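Local structure of ABC transporter, solute-binding protein (Staphylococcus aureus, 6LKJ) at residues A[135-140]-A[168-173]; A[142-147]-A[184-189]. The protein binds hexose 6-phosphates, here a galactose 6-phosphate, and probably serves as the extracellular solute-binding component of an ABC transporter. All blocks are in the same frame, centred on the assembly; numbering follows the deposited sequence.

How the contacts relate
Contacts 1 and 2 lie in one alpha/beta lobe of a type II periplasmic-binding-protein fold, their centres about 10 Å apart. Both draw on helix 138-151: contact 1 uses its first turn, together with Thr170 of helix 170-178, to seize the ligand phosphate, while contact 2 lays the following turn against strand 184-188. Thr139 joins them, its OG1 lying 3.4 Å from Tyr188 CD1 and its CG2 3.5 Å from Ser187 O. Next to it on the same ring edge, Tyr188 CE1 lies 3.6 Å from Thr170 CG2. Both touch the hexose 6-phosphate: contact 1 holds the phosphate and also sugar O1, while the Tyr188 ring of contact 2 lies against the sugar.

Contact 1 of 2, residues A[135-140]-A[168-173]; sequences NTTTTG and SKTSKV. With BGP (6-O-phosphono-beta-D-galactopyranose), chain B.
Ser168 meets the loop before helix 138-151 through its backbone, the carbonyl O lying 3.8 Å from the methyl CG2 of Thr137. This edge leads into an anion site in which the first turn of helix 138-151 and the Thr170 side chain gather round the phosphate of the bound 6-O-phosphono-beta-D-galactopyranose, a well-known device of binding proteins with this two-lobed fold. Lys169 turns away and sends its amine to Ser35, and the chain then brings Thr170 inward as the principal contributor of its segment.

Thr170 wedges between Thr137 and Thr139 without a direct hydrogen bond to either; the ligand supplies the polar link. With OG1 opposite the carbonyl carbon (chi1 -71°), the hydroxyl donates to phosphate O1P over 2.7 Å, and it is also hydrogen-bonded to Ser132 OG. That same rotation leaves its methyl CG2 against Thr139 OG1, at 3.3 Å.

Two more donors to O1P both come from Thr139: its backbone N, and its OG1, with Thr139 OG1 2.8 Å from O1P. Because this side chain keeps OG1 beside its own N (chi1 -53°), one residue can grip one phosphate oxygen twice, making three bonds with that of Thr170. The hydroxyl of Thr139 in turn accepts from sugar O1, tying the anomeric end of the ring to the phosphate end. O2P is served by the neighbouring amide, Thr138 N, at 2.7 Å and nearly straight. Two helix-start amides facing the anion probably help to stabilise its charge. Thr36, from the other lobe, also bonds to the ligand and to Thr138 OG1.

Thr137 shapes the turn as N-cap of helix 138-151. Its OG1, held as well by Asn133 O and Ser132 OG, accepts from Gly140 N at 3.0 Å.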
ATOM      1  N   ASN A 135       9.420   5.689   8.404  1.00 16.54           N
ATOM      2  CA  ASN A 135      10.544   4.775   8.552  1.00 19.35           C
ATOM      3  C   ASN A 135      10.103   3.318   8.560  1.00 17.85           C
ATOM      4  O   ASN A 135      10.889   2.436   8.197  1.00 18.44           O
ATOM      5  CB  ASN A 135      11.314   5.082   9.839  1.00 18.81           C
ATOM      6  CG  ASN A 135      11.878   6.490   9.863  1.00 18.56           C
ATOM      7  OD1 ASN A 135      12.650   6.877   8.986  1.00 20.32           O
ATOM      8  ND2 ASN A 135      11.498   7.262  10.874  1.00 23.58           N
ATOM      9  N   THR A 136       8.861   3.044   8.966  1.00 15.70           N
ATOM     10  CA  THR A 136       8.394   1.677   9.142  1.00 12.25           C
ATOM     11  C   THR A 136       7.276   1.269   8.197  1.00 16.79           C
ATOM     12  O   THR A 136       7.063   0.066   8.010  1.00 14.33           O
ATOM     13  CB  THR A 136       7.910   1.463  10.584  1.00 16.45           C
ATOM     14  OG1 THR A 136       6.874   2.408  10.884  1.00 15.27           O
ATOM     15  CG2 THR A 136       9.057   1.644  11.571  1.00 14.67           C
ATOM     16  N   THR A 137       6.561   2.217   7.600  1.00 13.69           N
ATOM     17  CA  THR A 137       5.370   1.912   6.823  1.00 11.20           C
ATOM     18  C   THR A 137       5.577   2.235   5.349  1.00 12.29           C
ATOM     19  O   THR A 137       6.370   3.109   4.988  1.00 12.36           O
ATOM     20  CB  THR A 137       4.155   2.688   7.342  1.00 12.12           C
ATOM     21  OG1 THR A 137       4.343   4.088   7.096  1.00 11.31           O
ATOM     22  CG2 THR A 137       3.971   2.459   8.836  1.00  8.83           C
ATOM     23  N   THR A 138       4.846   1.512   4.499  1.00 13.04           N
ATOM     24  CA  THR A 138       4.797   1.858   3.084  1.00 11.90           C
ATOM     25  C   THR A 138       4.024   3.153   2.867  1.00 11.76           C
ATOM     26  O   THR A 138       4.453   4.020   2.096  1.00 10.37           O
ATOM     27  CB  THR A 138       4.163   0.717   2.287  1.00 11.26           C
ATOM     28  OG1 THR A 138       5.103  -0.353   2.147  1.00 11.26           O
ATOM     29  CG2 THR A 138       3.732   1.193   0.903  1.00 11.51           C
ATOM     30  N   THR A 139       2.893   3.306   3.560  1.00 10.16           N
ATOM     31  CA  THR A 139       2.015   4.449   3.324  1.00  8.70           C
ATOM     32  C   THR A 139       2.684   5.757   3.727  1.00 11.04           C
ATOM     33  O   THR A 139       2.666   6.733   2.968  1.00 10.58           O
ATOM     34  CB  THR A 139       0.703   4.259   4.084  1.00  9.51           C
ATOM     35  OG1 THR A 139       0.144   2.981   3.755  1.00 10.55           O
ATOM     36  CG2 THR A 139      -0.289   5.351   3.720  1.00  8.74           C
ATOM     37  N   GLY A 140       3.273   5.800   4.923  1.00  6.30           N
ATOM     38  CA  GLY A 140       3.959   7.009   5.349  1.00 10.01           C
ATOM     39  C   GLY A 140       5.139   7.355   4.461  1.00 11.79           C
ATOM     40  O   GLY A 140       5.365   8.522   4.137  1.00 15.04           O
ATOM     41  N   SER A 168       2.180   5.423  14.783  1.00 14.07           N
ATOM     42  CA  SER A 168       3.012   4.249  14.545  1.00 14.80           C
ATOM     43  C   SER A 168       2.464   3.395  13.405  1.00 19.07           C
ATOM     44  O   SER A 168       3.230   2.908  12.565  1.00 17.56           O
ATOM     45  CB  SER A 168       3.127   3.421  15.823  1.00 17.83           C
ATOM     46  OG  SER A 168       3.917   2.266  15.606  1.00 37.39           O
ATOM     47  N   LYS A 169       1.148   3.213  13.352  1.00 14.80           N
ATOM     48  CA  LYS A 169       0.517   2.284  12.424  1.00 15.14           C
ATOM     49  C   LYS A 169      -0.310   3.032  11.387  1.00 10.88           C
ATOM     50  O   LYS A 169      -1.020   3.989  11.713  1.00 13.35           O
ATOM     51  CB  LYS A 169      -0.369   1.287  13.176  1.00 16.35           C
ATOM     52  CG  LYS A 169       0.369   0.495  14.243  1.00 21.74           C
ATOM     53  CD  LYS A 169       1.362  -0.474  13.619  1.00 21.41           C
ATOM     54  CE  LYS A 169       0.647  -1.571  12.848  1.00 30.74           C
ATOM     55  NZ  LYS A 169       1.580  -2.655  12.433  1.00 27.43           N
ATOM     56  N   THR A 170      -0.220   2.574  10.134  1.00 13.38           N
ATOM     57  CA  THR A 170      -0.966   3.204   9.049  1.00  9.90           C
ATOM     58  C   THR A 170      -2.468   3.127   9.287  1.00 12.78           C
ATOM     59  O   THR A 170      -3.191   4.108   9.071  1.00 13.05           O
ATOM     60  CB  THR A 170      -0.603   2.547   7.716  1.00 10.90           C
ATOM     61  OG1 THR A 170       0.733   2.914   7.346  1.00 11.46           O
ATOM     62  CG2 THR A 170      -1.569   2.979   6.618  1.00  9.37           C
ATOM     63  N   SER A 171      -2.960   1.972   9.739  1.00 11.51           N
ATOM     64  CA  SER A 171      -4.395   1.811   9.931  1.00 14.93           C
ATOM     65  C   SER A 171      -4.917   2.600  11.125  1.00 13.22           C
ATOM     66  O   SER A 171      -6.131   2.800  11.233  1.00 14.34           O
ATOM     67  CB  SER A 171      -4.743   0.332  10.084  1.00 16.00           C
ATOM     68  OG  SER A 171      -4.709  -0.313   8.823  1.00 25.20           O
ATOM     69  N   LYS A 172      -4.038   3.049  12.022  1.00 15.35           N
ATOM     70  CA  LYS A 172      -4.482   3.954  13.075  1.00 12.86           C
ATOM     71  C   LYS A 172      -4.889   5.305  12.501  1.00 15.69           C
ATOM     72  O   LYS A 172      -5.718   6.007  13.095  1.00 15.16           O
ATOM     73  CB  LYS A 172      -3.384   4.127  14.125  1.00 14.60           C
ATOM     74  CG  LYS A 172      -3.845   4.808  15.407  1.00 20.86           C
ATOM     75  CD  LYS A 172      -4.921   3.995  16.112  1.00 23.68           C
ATOM     76  CE  LYS A 172      -5.174   4.513  17.520  1.00 27.41           C
ATOM     77  NZ  LYS A 172      -6.021   3.580  18.317  1.00 33.83           N
ATOM     78  N   VAL A 173      -4.330   5.679  11.348  1.00 14.23           N
ATOM     79  CA  VAL A 173      -4.672   6.958  10.729  1.00 12.59           C
ATOM     80  C   VAL A 173      -6.136   6.969  10.306  1.00 12.48           C
ATOM     81  O   VAL A 173      -6.893   7.883  10.654  1.00 11.59           O
ATOM     82  CB  VAL A 173      -3.741   7.246   9.537  1.00 13.73           C
ATOM     83  CG1 VAL A 173      -4.169   8.522   8.828  1.00 11.30           C
ATOM     84  CG2 VAL A 173      -2.295   7.342  10.001  1.00 10.55           C
TER
HETATM   85  C1  BGP B 401      -0.372   0.794   1.250  1.00  7.17           C
HETATM   86  C2  BGP B 401       0.150  -0.278   0.309  1.00  8.04           C
HETATM   87  C3  BGP B 401      -0.354  -1.621   0.701  1.00 10.14           C
HETATM   88  C4  BGP B 401      -0.021  -1.938   2.133  1.00 12.63           C
HETATM   89  C5  BGP B 401      -0.542  -0.848   3.069  1.00  8.74           C
HETATM   90  C6  BGP B 401      -0.158  -1.146   4.481  1.00 11.31           C
HETATM   91  O1  BGP B 401       0.150   1.994   0.920  1.00  9.85           O
HETATM   92  O2  BGP B 401      -0.278   0.020  -1.043  1.00  8.34           O
HETATM   93  O3  BGP B 401       0.246  -2.626  -0.142  1.00 11.30           O
HETATM   94  O4  BGP B 401       1.408  -2.022   2.247  1.00  9.42           O
HETATM   95  O5  BGP B 401      -0.019   0.472   2.682  1.00  9.37           O
HETATM   96  O6  BGP B 401       1.218  -1.109   4.609  1.00 10.61           O
HETATM   97  P   BGP B 401       1.882  -0.127   5.753  1.00 10.61           P
HETATM   98  O1P BGP B 401       1.629   1.315   5.403  1.00  7.61           O
HETATM   99  O2P BGP B 401       3.372  -0.381   5.800  1.00 12.76           O
HETATM  100  O3P BGP B 401       1.280  -0.437   7.096  1.00  9.69           O

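Contact 2 of 2, residues A[142-147]-A[184-189]; sequences QHMRAI and AGLSYE. With BGP (6-O-phosphono-beta-D-galactopyranose), chain B.
His143 lies with one ring face on Leu186 and its NE2 edge on the backbone of Ser187, so a single side chain makes both a CH-pi contact and a hydrogen bond from helix to strand. Helix 138-151 here covers strand 184-188, which pairs in parallel with strand 129-132 in the alpha/beta lobe; the two short segments run at 110° to each other.

Leu186 CB stands almost on the ring normal, 3.5 Å from the imidazole centroid of His143, over the middle of the face. The side chain then bends along His143, bringing CD1 to 3.5 Å from His143 CB. At the edge, His143 NE2 donates to Ser187 O over 2.8 Å. That bond is nearly straight (167°), lies close to the ring plane and uses a carbonyl lone pair. The other ring nitrogen, ND1, is hydrogen-bonded to Tyr117 OH; with both nitrogens held, rotation of the ring about chi2 is restrained.

The next residue and the one a turn on close the apolar shell round Leu186 CD1. Met144, folded back at chi2 and chi3, carries its CE to 3.9 Å from Leu186 CD1, while Ile147 CD1 only brushes it. Phe160 of helix 154-163 touches all three of these side chains, and Tyr131 of strand 129-132 touches Met144 and Leu186.

Further out, both segments connect to the ligand site, one of them indirectly. Gln142 NE2 is hydrogen-bonded to Asn214 OD1, and Asn214 ND2 in turn is hydrogen-bonded to the ligand, making Gln142 a second-shell residue. At the strand's end Tyr188, N-cap of helix 189-197, lays one ring face against the hexose (chi1 61°), with Tyr188 CZ 3.5 Å from ligand C5.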
ATOM      1  N   GLN A 142       5.566   6.512   1.245  1.00 10.54           N
ATOM      2  CA  GLN A 142       5.111   6.938  -0.073  1.00 11.36           C
ATOM      3  C   GLN A 142       4.495   8.330  -0.035  1.00 13.35           C
ATOM      4  O   GLN A 142       4.615   9.085  -1.005  1.00 11.87           O
ATOM      5  CB  GLN A 142       4.113   5.927  -0.635  1.00 12.36           C
ATOM      6  CG  GLN A 142       4.747   4.617  -1.072  1.00 11.44           C
ATOM      7  CD  GLN A 142       5.633   4.780  -2.293  1.00 20.31           C
ATOM      8  OE1 GLN A 142       6.829   5.047  -2.173  1.00 15.46           O
ATOM      9  NE2 GLN A 142       5.047   4.620  -3.475  1.00 14.76           N
ATOM     10  N   HIS A 143       3.839   8.687   1.072  1.00  9.69           N
ATOM     11  CA  HIS A 143       3.278  10.028   1.196  1.00 13.57           C
ATOM     12  C   HIS A 143       4.377  11.078   1.317  1.00 14.07           C
ATOM     13  O   HIS A 143       4.261  12.173   0.752  1.00 12.45           O
ATOM     14  CB  HIS A 143       2.338  10.093   2.398  1.00 10.54           C
ATOM     15  CG  HIS A 143       0.917   9.756   2.072  1.00 10.08           C
ATOM     16  ND1 HIS A 143       0.095  10.602   1.360  1.00 10.66           N
ATOM     17  CD2 HIS A 143       0.170   8.663   2.361  1.00  9.90           C
ATOM     18  CE1 HIS A 143      -1.096  10.046   1.225  1.00 10.26           C
ATOM     19  NE2 HIS A 143      -1.076   8.869   1.823  1.00  9.79           N
ATOM     20  N   MET A 144       5.445  10.770   2.057  1.00 13.75           N
ATOM     21  CA  MET A 144       6.560  11.706   2.163  1.00 12.00           C
ATOM     22  C   MET A 144       7.268  11.879   0.825  1.00 12.86           C
ATOM     23  O   MET A 144       7.746  12.976   0.516  1.00 14.71           O
ATOM     24  CB  MET A 144       7.543  11.236   3.237  1.00 13.30           C
ATOM     25  CG  MET A 144       6.981  11.260   4.657  1.00 15.54           C
ATOM     26  SD  MET A 144       6.240  12.839   5.127  1.00 17.08           S
ATOM     27  CE  MET A 144       4.491  12.449   5.031  1.00 15.75           C
ATOM     28  N   ARG A 145       7.342  10.815   0.022  1.00 11.91           N
ATOM     29  CA  ARG A 145       7.850  10.951  -1.340  1.00 17.07           C
ATOM     30  C   ARG A 145       6.954  11.864  -2.166  1.00 13.72           C
ATOM     31  O   ARG A 145       7.445  12.717  -2.914  1.00 14.67           O
ATOM     32  CB  ARG A 145       7.961   9.579  -2.002  1.00 15.34           C
ATOM     33  CG  ARG A 145       9.026   8.670  -1.419  1.00 18.36           C
ATOM     34  CD  ARG A 145       9.571   7.736  -2.487  1.00 22.51           C
ATOM     35  NE  ARG A 145      10.671   8.344  -3.230  1.00 41.56           N
ATOM     36  CZ  ARG A 145      10.981   8.043  -4.487  1.00 50.14           C
ATOM     37  NH1 ARG A 145      10.269   7.141  -5.148  1.00 40.86           N
ATOM     38  NH2 ARG A 145      12.002   8.645  -5.082  1.00 48.30           N
ATOM     39  N   ALA A 146       5.634  11.695  -2.042  1.00 17.95           N
ATOM     40  CA  ALA A 146       4.703  12.517  -2.807  1.00 15.04           C
ATOM     41  C   ALA A 146       4.847  13.991  -2.456  1.00 15.70           C
ATOM     42  O   ALA A 146       4.824  14.853  -3.341  1.00 16.42           O
ATOM     43  CB  ALA A 146       3.269  12.045  -2.564  1.00 13.00           C
ATOM     44  N   ILE A 147       4.996  14.301  -1.166  1.00 14.96           N
ATOM     45  CA  ILE A 147       5.194  15.687  -0.759  1.00 13.65           C
ATOM     46  C   ILE A 147       6.529  16.206  -1.272  1.00 17.17           C
ATOM     47  O   ILE A 147       6.617  17.327  -1.790  1.00 16.96           O
ATOM     48  CB  ILE A 147       5.080  15.816   0.771  1.00 17.22           C
ATOM     49  CG1 ILE A 147       3.663  15.461   1.227  1.00 10.56           C
ATOM     50  CG2 ILE A 147       5.465  17.221   1.222  1.00 12.43           C
ATOM     51  CD1 ILE A 147       3.501  15.400   2.728  1.00 13.28           C
ATOM     52  N   ALA A 184      -8.137  15.095   9.324  1.00 10.86           N
ATOM     53  CA  ALA A 184      -7.705  14.463   8.084  1.00 12.41           C
ATOM     54  C   ALA A 184      -6.456  13.636   8.352  1.00 12.03           C
ATOM     55  O   ALA A 184      -5.805  13.773   9.390  1.00 11.71           O
ATOM     56  CB  ALA A 184      -7.450  15.501   6.987  1.00 10.25           C
ATOM     57  N   GLY A 185      -6.127  12.773   7.392  1.00  9.69           N
ATOM     58  CA  GLY A 185      -4.972  11.906   7.530  1.00 10.93           C
ATOM     59  C   GLY A 185      -4.476  11.413   6.187  1.00 12.01           C
ATOM     60  O   GLY A 185      -5.165  11.503   5.170  1.00  9.85           O
ATOM     61  N   LEU A 186      -3.252  10.885   6.205  1.00 10.02           N
ATOM     62  CA  LEU A 186      -2.619  10.313   5.020  1.00  8.65           C
ATOM     63  C   LEU A 186      -2.781   8.797   5.074  1.00 12.15           C
ATOM     64  O   LEU A 186      -2.196   8.135   5.938  1.00 12.16           O
ATOM     65  CB  LEU A 186      -1.145  10.707   4.944  1.00  8.87           C
ATOM     66  CG  LEU A 186      -0.826  12.202   4.878  1.00 11.74           C
ATOM     67  CD1 LEU A 186       0.616  12.414   4.453  1.00 11.67           C
ATOM     68  CD2 LEU A 186      -1.779  12.923   3.934  1.00  8.80           C
ATOM     69  N   SER A 187      -3.563   8.253   4.151  1.00  7.77           N
ATOM     70  CA  SER A 187      -3.914   6.838   4.165  1.00  6.66           C
ATOM     71  C   SER A 187      -3.717   6.269   2.761  1.00 11.83           C
ATOM     72  O   SER A 187      -2.948   6.790   1.943  1.00  9.89           O
ATOM     73  CB  SER A 187      -5.350   6.667   4.681  1.00  8.39           C
ATOM     74  OG  SER A 187      -5.687   5.300   4.830  1.00  9.07           O
ATOM     75  N   TYR A 188      -4.409   5.170   2.466  1.00  7.26           N
ATOM     76  CA  TYR A 188      -4.420   4.606   1.126  1.00 10.89           C
ATOM     77  C   TYR A 188      -5.834   4.152   0.793  1.00 10.40           C
ATOM     78  O   TYR A 188      -6.702   4.046   1.665  1.00  9.30           O
ATOM     79  CB  TYR A 188      -3.401   3.465   0.971  1.00 10.50           C
ATOM     80  CG  TYR A 188      -3.606   2.267   1.872  1.00 11.43           C
ATOM     81  CD1 TYR A 188      -3.175   2.280   3.193  1.00 10.63           C
ATOM     82  CD2 TYR A 188      -4.195   1.106   1.386  1.00  8.01           C
ATOM     83  CE1 TYR A 188      -3.345   1.177   4.011  1.00  8.27           C
ATOM     84  CE2 TYR A 188      -4.370  -0.000   2.197  1.00  9.52           C
ATOM     85  CZ  TYR A 188      -3.943   0.040   3.507  1.00 11.92           C
ATOM     86  OH  TYR A 188      -4.116  -1.061   4.313  1.00 13.37           O
ATOM     87  N   GLU A 189      -6.051   3.878  -0.494  1.00  8.89           N
ATOM     88  CA  GLU A 189      -7.406   3.789  -1.034  1.00  9.50           C
ATOM     89  C   GLU A 189      -8.220   2.691  -0.357  1.00  9.85           C
ATOM     90  O   GLU A 189      -9.343   2.932   0.101  1.00 10.56           O
ATOM     91  CB  GLU A 189      -7.338   3.561  -2.544  1.00 12.16           C
ATOM     92  CG  GLU A 189      -8.642   3.809  -3.271  1.00 10.27           C
ATOM     93  CD  GLU A 189      -8.476   3.755  -4.774  1.00  9.91           C
ATOM     94  OE1 GLU A 189      -8.208   2.656  -5.301  1.00  7.25           O
ATOM     95  OE2 GLU A 189      -8.612   4.811  -5.427  1.00 13.30           O
TER
HETATM   96  C1  BGP B 401      -0.372   0.794   1.250  1.00  7.17           C
HETATM   97  C2  BGP B 401       0.150  -0.278   0.309  1.00  8.04           C
HETATM   98  C3  BGP B 401      -0.354  -1.621   0.701  1.00 10.14           C
HETATM   99  C4  BGP B 401      -0.021  -1.938   2.133  1.00 12.63           C
HETATM  100  C5  BGP B 401      -0.542  -0.848   3.069  1.00  8.74           C
HETATM  101  C6  BGP B 401      -0.158  -1.146   4.481  1.00 11.31           C
HETATM  102  O1  BGP B 401       0.150   1.994   0.920  1.00  9.85           O
HETATM  103  O2  BGP B 401      -0.278   0.020  -1.043  1.00  8.34           O
HETATM  104  O3  BGP B 401       0.246  -2.626  -0.142  1.00 11.30           O
HETATM  105  O4  BGP B 401       1.408  -2.022   2.247  1.00  9.42           O
HETATM  106  O5  BGP B 401      -0.019   0.472   2.682  1.00  9.37           O
HETATM  107  O6  BGP B 401       1.218  -1.109   4.609  1.00 10.61           O
HETATM  108  P   BGP B 401       1.882  -0.127   5.753  1.00 10.61           P
HETATM  109  O1P BGP B 401       1.629   1.315   5.403  1.00  7.61           O
HETATM  110  O2P BGP B 401       3.372  -0.381   5.800  1.00 12.76           O
HETATM  111  O3P BGP B 401       1.280  -0.437   7.096  1.00  9.69           O